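Local coordinates for protein uronate isomerase (Bacillus halodurans C-125, PDB 3HKA) that catalyses the isomerisation of uronate sugars, with D-fructuronate bound at a zinc ion in its active site, as a member of the amidohydrolase superfamily, at residues Thr27-Pro32 with Ser354-Leu359; Lys295-Met300 with Met320-Trp325. All coordinates share one frame; numbering follows the deposited sequence.

Interaction 1. Residues Thr27-Pro32 with Ser354-Leu359; sequences THLFSP and SDARVL. With ZN (zinc ion), chain F; FIX (D-fructuronic acid), chain D.
H28 and D355 meet at the zinc ion, H28 binding through NE2 at 2.1 Å and D355 through OD1 at 2.1 Å. Imidazole and carboxylate lie side by side and nearly coplanar, 9° apart, with OD1 at the ring edge beside CD2, both groups being turned to the same zinc. H26 is the remaining protein ligand, while O1A and O2 of D-fructuronate chelate the ion; H353 holds OD2, the other carboxylate oxygen, by a hydrogen bond. A His-X-His pair and a distant aspartate sharing one metal are the signature of the amidohydrolase superfamily, whose metal centre lies at the C-terminal end of a beta/alpha-barrel. Stacking adds a second layer: the guanidinium of R357 lies flat on one face of the H28 ring, centres 4.4 Å apart and planes at 5°. With its chain extended from CG to NE, R357 carries NH2 to O4 of D-fructuronate, a 3.1 Å hydrogen bond. Between backbones, H28 N donates to A356 O at 2.7 Å, and two waters each link H28 O to R357 O. L29 supplies apolar packing: its CG lies 4.0 Å from A356 CB, and its CD1 meets CD1 of L359.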
loop_
_atom_site.group_PDB
_atom_site.type_symbol
_atom_site.label_atom_id
_atom_site.label_comp_id
_atom_site.label_asym_id
_atom_site.label_seq_id
_atom_site.Cartn_x
_atom_site.Cartn_y
_atom_site.Cartn_z
ATOM N N THR A 27 -18.519 -13.108 13.476
ATOM C CA THR A 27 -19.650 -12.994 12.565
ATOM C C THR A 27 -20.735 -12.223 13.286
ATOM O O THR A 27 -20.606 -11.889 14.467
ATOM C CB THR A 27 -20.265 -14.364 12.196
ATOM O OG1 THR A 27 -21.116 -14.806 13.266
ATOM C CG2 THR A 27 -19.174 -15.397 11.952
ATOM N N HIS A 28 -21.808 -11.951 12.560
ATOM C CA HIS A 28 -22.955 -11.258 13.105
ATOM C C HIS A 28 -24.152 -12.189 12.932
ATOM O O HIS A 28 -25.256 -11.761 12.599
ATOM C CB HIS A 28 -23.158 -9.937 12.371
ATOM C CG HIS A 28 -22.102 -8.922 12.684
ATOM N ND1 HIS A 28 -22.168 -8.096 13.784
ATOM C CD2 HIS A 28 -20.917 -8.655 12.085
ATOM C CE1 HIS A 28 -21.071 -7.363 13.851
ATOM N NE2 HIS A 28 -20.296 -7.683 12.831
ATOM N N LEU A 29 -23.899 -13.478 13.146
ATOM C CA LEU A 29 -24.935 -14.500 13.056
ATOM C C LEU A 29 -25.297 -14.892 14.483
ATOM O O LEU A 29 -24.535 -14.629 15.413
ATOM C CB LEU A 29 -24.417 -15.734 12.312
ATOM C CG LEU A 29 -23.900 -15.538 10.887
ATOM C CD1 LEU A 29 -23.432 -16.881 10.335
ATOM C CD2 LEU A 29 -24.996 -14.945 10.015
ATOM N N PHE A 30 -26.457 -15.516 14.656
ATOM C CA PHE A 30 -26.906 -15.941 15.979
ATOM C C PHE A 30 -27.439 -17.362 15.912
ATOM O O PHE A 30 -27.846 -17.827 14.850
ATOM C CB PHE A 30 -28.023 -15.028 16.481
ATOM C CG PHE A 30 -27.598 -13.611 16.702
ATOM C CD1 PHE A 30 -27.083 -13.209 17.931
ATOM C CD2 PHE A 30 -27.718 -12.672 15.684
ATOM C CE1 PHE A 30 -26.694 -11.888 18.143
ATOM C CE2 PHE A 30 -27.329 -11.346 15.888
ATOM C CZ PHE A 30 -26.816 -10.956 17.122
ATOM N N SER A 31 -27.439 -18.047 17.049
ATOM C CA SER A 31 -27.950 -19.408 17.102
ATOM C C SER A 31 -29.426 -19.339 16.701
ATOM O O SER A 31 -30.140 -18.424 17.102
ATOM C CB SER A 31 -27.812 -19.969 18.516
ATOM O OG SER A 31 -28.040 -21.369 18.533
ATOM N N PRO A 32 -29.897 -20.307 15.900
ATOM C CA PRO A 32 -31.284 -20.371 15.426
ATOM C C PRO A 32 -32.352 -20.100 16.484
ATOM O O PRO A 32 -33.349 -19.435 16.208
ATOM C CB PRO A 32 -31.380 -21.783 14.858
ATOM C CG PRO A 32 -30.008 -22.006 14.322
ATOM C CD PRO A 32 -29.135 -21.479 15.437
ATOM N N SER A 354 -15.537 -14.351 8.497
ATOM C CA SER A 354 -16.532 -13.959 7.496
ATOM C C SER A 354 -17.284 -12.663 7.775
ATOM O O SER A 354 -17.656 -11.950 6.847
ATOM C CB SER A 354 -17.560 -15.073 7.312
ATOM O OG SER A 354 -18.402 -15.163 8.450
ATOM N N ASP A 355 -17.520 -12.370 9.049
ATOM C CA ASP A 355 -18.267 -11.171 9.421
ATOM C C ASP A 355 -19.674 -11.298 8.849
ATOM O O ASP A 355 -20.364 -10.300 8.639
ATOM C CB ASP A 355 -17.610 -9.919 8.838
ATOM C CG ASP A 355 -17.344 -8.866 9.887
ATOM O OD1 ASP A 355 -18.264 -8.566 10.677
ATOM O OD2 ASP A 355 -16.213 -8.339 9.919
ATOM N N ALA A 356 -20.091 -12.534 8.597
ATOM C CA ALA A 356 -21.399 -12.793 8.016
ATOM C C ALA A 356 -22.528 -12.175 8.822
ATOM O O ALA A 356 -22.592 -12.324 10.042
ATOM C CB ALA A 356 -21.623 -14.301 7.874
ATOM N N ARG A 357 -23.404 -11.462 8.122
ATOM C CA ARG A 357 -24.571 -10.835 8.728
ATOM C C ARG A 357 -25.791 -11.639 8.286
ATOM O O ARG A 357 -26.819 -11.656 8.962
ATOM C CB ARG A 357 -24.701 -9.384 8.262
ATOM C CG ARG A 357 -23.872 -8.404 9.076
ATOM C CD ARG A 357 -23.949 -6.996 8.497
ATOM N NE ARG A 357 -23.348 -6.006 9.390
ATOM C CZ ARG A 357 -23.886 -5.613 10.540
ATOM N NH1 ARG A 357 -25.041 -6.127 10.942
ATOM N NH2 ARG A 357 -23.273 -4.706 11.289
ATOM N N VAL A 358 -25.657 -12.302 7.142
ATOM C CA VAL A 358 -26.717 -13.140 6.596
ATOM C C VAL A 358 -26.158 -14.561 6.518
ATOM O O VAL A 358 -25.101 -14.789 5.923
ATOM C CB VAL A 358 -27.141 -12.671 5.184
ATOM C CG1 VAL A 358 -28.302 -13.522 4.680
ATOM C CG2 VAL A 358 -27.534 -11.198 5.218
ATOM N N LEU A 359 -26.869 -15.503 7.131
ATOM C CA LEU A 359 -26.460 -16.906 7.176
ATOM C C LEU A 359 -25.770 -17.479 5.937
ATOM O O LEU A 359 -24.682 -18.044 6.038
ATOM C CB LEU A 359 -27.665 -17.783 7.519
ATOM C CG LEU A 359 -27.391 -19.287 7.583
ATOM C CD1 LEU A 359 -26.394 -19.579 8.697
ATOM C CD2 LEU A 359 -28.700 -20.039 7.826
HETATM ZN ZN ZN F . -18.238 -7.376 12.359
HETATM O O1A FIX D . -18.243 -5.939 13.895
HETATM C C1 FIX D . -18.270 -4.763 13.459
HETATM O O1B FIX D . -18.317 -3.732 14.154
HETATM C C2 FIX D . -18.240 -4.571 11.929
HETATM O O2 FIX D . -17.704 -5.749 11.317
HETATM C C3 FIX D . -19.664 -4.264 11.400
HETATM O O3 FIX D . -20.162 -3.088 12.072
HETATM C C4 FIX D . -19.789 -3.983 9.872
HETATM O O4 FIX D . -21.075 -3.409 9.572
HETATM C C5 FIX D . -19.609 -5.259 9.001
HETATM O O5 FIX D . -20.020 -6.358 9.388
HETATM C C6 FIX D . -18.921 -5.160 7.646
HETATM O O6 FIX D . -18.361 -6.409 7.253
HETATM O O HOH W 1 -27.945 -12.802 11.400
HETATM O O HOH W 2 -27.040 -10.042 11.140
#

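Interaction 2. Residues Lys295-Met300 with Met320-Trp325; sequences KFLVTM and MIFGCW. With FIX (D-fructuronic acid), chain D.
The F322 ring takes T299 over one face and the backbone of L297 at its edge. T299 CB stands 3.7 Å from the ring centroid and 16° off the normal, a CH-pi contact, while L297 CB approaches CE2 from the rim. The same threonine also meets W325: its CG2, which touches F322 as well, lies above one face of the indole, toward the rim, with M300 C and the bound sugar acid at the edge. There W325 NE1 gives D-fructuronate O2 an almost straight hydrogen bond of 2.8 Å, at 174°. The side-chain oxygen of T299, turned anti to the backbone N (chi1 -165°), donates to F322 O at 2.7 Å, and a water gives a proton to that hydroxyl oxygen. The same water donates to M300 O and accepts from W325 N, tying the strand end to the loop that carries the indole. Replacing W325 with an alanine would probably leave D-fructuronate O2 without this donor and T299 CG2 with only the F322 ring of the two aromatic surfaces it touches here. Further back, M320 N bonds to F296 O, V298 N to M320 O and F322 N to V298 O at 3.1 Å, and L297 CD2 lies against M320 CG. This is parallel pairing, L297 with M320 and V298 with I321, between the two strands of a beta-alpha-beta unit connected through helix 306-315; as in other beta/alpha-barrels, the loop following the second strand delivers a residue, here W325, to the active site.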
loop_
_atom_site.group_PDB
_atom_site.type_symbol
_atom_site.label_atom_id
_atom_site.label_comp_id
_atom_site.label_asym_id
_atom_site.label_seq_id
_atom_site.Cartn_x
_atom_site.Cartn_y
_atom_site.Cartn_z
ATOM N N LYS A 295 -4.351 -10.940 26.831
ATOM C CA LYS A 295 -4.260 -11.383 25.449
ATOM C C LYS A 295 -5.104 -10.437 24.606
ATOM O O LYS A 295 -6.181 -10.006 25.028
ATOM C CB LYS A 295 -4.786 -12.806 25.310
ATOM C CG LYS A 295 -4.055 -13.838 26.162
ATOM C CD LYS A 295 -4.739 -15.191 26.019
ATOM C CE LYS A 295 -4.201 -16.217 27.000
ATOM N NZ LYS A 295 -4.968 -17.501 26.908
ATOM N N PHE A 296 -4.618 -10.124 23.412
ATOM C CA PHE A 296 -5.316 -9.204 22.524
ATOM C C PHE A 296 -5.464 -9.752 21.115
ATOM O O PHE A 296 -4.495 -10.221 20.517
ATOM C CB PHE A 296 -4.550 -7.881 22.435
ATOM C CG PHE A 296 -4.336 -7.200 23.754
ATOM C CD1 PHE A 296 -5.204 -6.200 24.186
ATOM C CD2 PHE A 296 -3.251 -7.536 24.553
ATOM C CE1 PHE A 296 -4.990 -5.547 25.393
ATOM C CE2 PHE A 296 -3.029 -6.889 25.761
ATOM C CZ PHE A 296 -3.899 -5.891 26.184
ATOM N N LEU A 297 -6.686 -9.699 20.595
ATOM C CA LEU A 297 -6.981 -10.115 19.227
ATOM C C LEU A 297 -7.210 -8.785 18.517
ATOM O O LEU A 297 -8.001 -7.967 18.986
ATOM C CB LEU A 297 -8.257 -10.957 19.169
ATOM C CG LEU A 297 -8.157 -12.452 19.481
ATOM C CD1 LEU A 297 -9.520 -12.973 19.928
ATOM C CD2 LEU A 297 -7.662 -13.203 18.254
ATOM N N VAL A 298 -6.525 -8.560 17.402
ATOM C CA VAL A 298 -6.668 -7.292 16.689
ATOM C C VAL A 298 -6.835 -7.425 15.182
ATOM O O VAL A 298 -6.243 -8.294 14.546
ATOM C CB VAL A 298 -5.440 -6.370 16.941
ATOM C CG1 VAL A 298 -5.581 -5.054 16.155
ATOM C CG2 VAL A 298 -5.305 -6.073 18.418
ATOM N N THR A 299 -7.670 -6.557 14.624
ATOM C CA THR A 299 -7.877 -6.498 13.189
ATOM C C THR A 299 -8.080 -5.012 12.922
ATOM O O THR A 299 -8.702 -4.318 13.724
ATOM C CB THR A 299 -9.112 -7.321 12.728
ATOM O OG1 THR A 299 -9.047 -7.495 11.306
ATOM C CG2 THR A 299 -10.430 -6.608 13.098
ATOM N N MET A 300 -7.531 -4.508 11.821
ATOM C CA MET A 300 -7.665 -3.090 11.523
ATOM C C MET A 300 -8.314 -2.845 10.167
ATOM O O MET A 300 -8.154 -3.631 9.231
ATOM C CB MET A 300 -6.290 -2.413 11.629
ATOM C CG MET A 300 -5.673 -2.582 13.021
ATOM S SD MET A 300 -4.083 -1.756 13.259
ATOM C CE MET A 300 -4.658 -0.106 13.784
ATOM N N MET A 320 -2.618 -11.491 18.755
ATOM C CA MET A 320 -2.989 -12.428 17.709
ATOM C C MET A 320 -3.770 -11.584 16.722
ATOM O O MET A 320 -4.783 -10.996 17.090
ATOM C CB MET A 320 -3.878 -13.551 18.257
ATOM C CG MET A 320 -4.407 -14.507 17.180
ATOM S SD MET A 320 -3.127 -15.227 16.108
ATOM C CE MET A 320 -2.321 -16.366 17.251
ATOM N N ILE A 321 -3.296 -11.483 15.487
ATOM C CA ILE A 321 -4.022 -10.689 14.510
ATOM C C ILE A 321 -4.926 -11.612 13.727
ATOM O O ILE A 321 -4.597 -12.783 13.498
ATOM C CB ILE A 321 -3.082 -9.916 13.550
ATOM C CG1 ILE A 321 -2.208 -10.877 12.749
ATOM C CG2 ILE A 321 -2.224 -8.946 14.356
ATOM C CD1 ILE A 321 -1.323 -10.171 11.726
ATOM N N PHE A 322 -6.078 -11.091 13.327
ATOM C CA PHE A 322 -7.032 -11.908 12.602
ATOM C C PHE A 322 -7.756 -11.170 11.499
ATOM O O PHE A 322 -7.905 -9.947 11.541
ATOM C CB PHE A 322 -8.071 -12.465 13.585
ATOM C CG PHE A 322 -9.028 -11.426 14.109
ATOM C CD1 PHE A 322 -10.242 -11.191 13.464
ATOM C CD2 PHE A 322 -8.713 -10.672 15.235
ATOM C CE1 PHE A 322 -11.129 -10.223 13.930
ATOM C CE2 PHE A 322 -9.596 -9.697 15.713
ATOM C CZ PHE A 322 -10.808 -9.473 15.058
ATOM N N GLY A 323 -8.195 -11.957 10.523
ATOM C CA GLY A 323 -8.977 -11.491 9.393
ATOM C C GLY A 323 -8.601 -10.308 8.526
ATOM O O GLY A 323 -7.654 -9.565 8.791
ATOM N N CYS A 324 -9.373 -10.181 7.449
ATOM C CA CYS A 324 -9.262 -9.104 6.470
ATOM C C CYS A 324 -10.637 -8.469 6.609
ATOM O O CYS A 324 -11.595 -8.806 5.908
ATOM C CB CYS A 324 -9.046 -9.678 5.076
ATOM S SG CYS A 324 -7.542 -10.690 4.988
ATOM N N TRP A 325 -10.708 -7.553 7.560
ATOM C CA TRP A 325 -11.934 -6.882 7.931
ATOM C C TRP A 325 -12.590 -5.846 7.025
ATOM O O TRP A 325 -11.961 -4.880 6.591
ATOM C CB TRP A 325 -11.717 -6.270 9.323
ATOM C CG TRP A 325 -12.926 -5.669 9.967
ATOM C CD1 TRP A 325 -14.206 -6.153 9.934
ATOM C CD2 TRP A 325 -12.953 -4.521 10.827
ATOM N NE1 TRP A 325 -15.024 -5.381 10.728
ATOM C CE2 TRP A 325 -14.281 -4.372 11.285
ATOM C CE3 TRP A 325 -11.981 -3.606 11.259
ATOM C CZ2 TRP A 325 -14.664 -3.341 12.154
ATOM C CZ3 TRP A 325 -12.361 -2.581 12.126
ATOM C CH2 TRP A 325 -13.693 -2.459 12.561
HETATM O O1A FIX D . -18.243 -5.939 13.895
HETATM C C1 FIX D . -18.270 -4.763 13.459
HETATM O O1B FIX D . -18.317 -3.732 14.154
HETATM C C2 FIX D . -18.240 -4.571 11.929
HETATM O O2 FIX D . -17.704 -5.749 11.317
HETATM C C3 FIX D . -19.664 -4.264 11.400
HETATM O O3 FIX D . -20.162 -3.088 12.072
HETATM C C4 FIX D . -19.789 -3.983 9.872
HETATM O O4 FIX D . -21.075 -3.409 9.572
HETATM C C5 FIX D . -19.609 -5.259 9.001
HETATM O O5 FIX D . -20.020 -6.358 9.388
HETATM C C6 FIX D . -18.921 -5.160 7.646
HETATM O O6 FIX D . -18.361 -6.409 7.253
HETATM O O HOH W 3 -8.498 -6.256 8.958
#

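In the fold
The centres of interactions 1 and 2 lie about 18 Å apart. Interaction 1 joins the loop after strand 22-24 to the one before helix 361-386, bringing together residues more than 300 positions apart. Interaction 2 falls within that span and is local, pairing strands 296-300 and 319-321 of the mixed sheet. In chain order 27-32 comes first, then 295-300, 320-325 and 354-359, with helix 331-345 between the last two. The two contacts touch where D355 OD2 approaches W325 CD1 at 3.0 Å. The loop after strand 319-321 and the two zinc-binding loops thus each contribute to one ligand pocket, with H49, Y50 and R170 also bonding D-fructuronate.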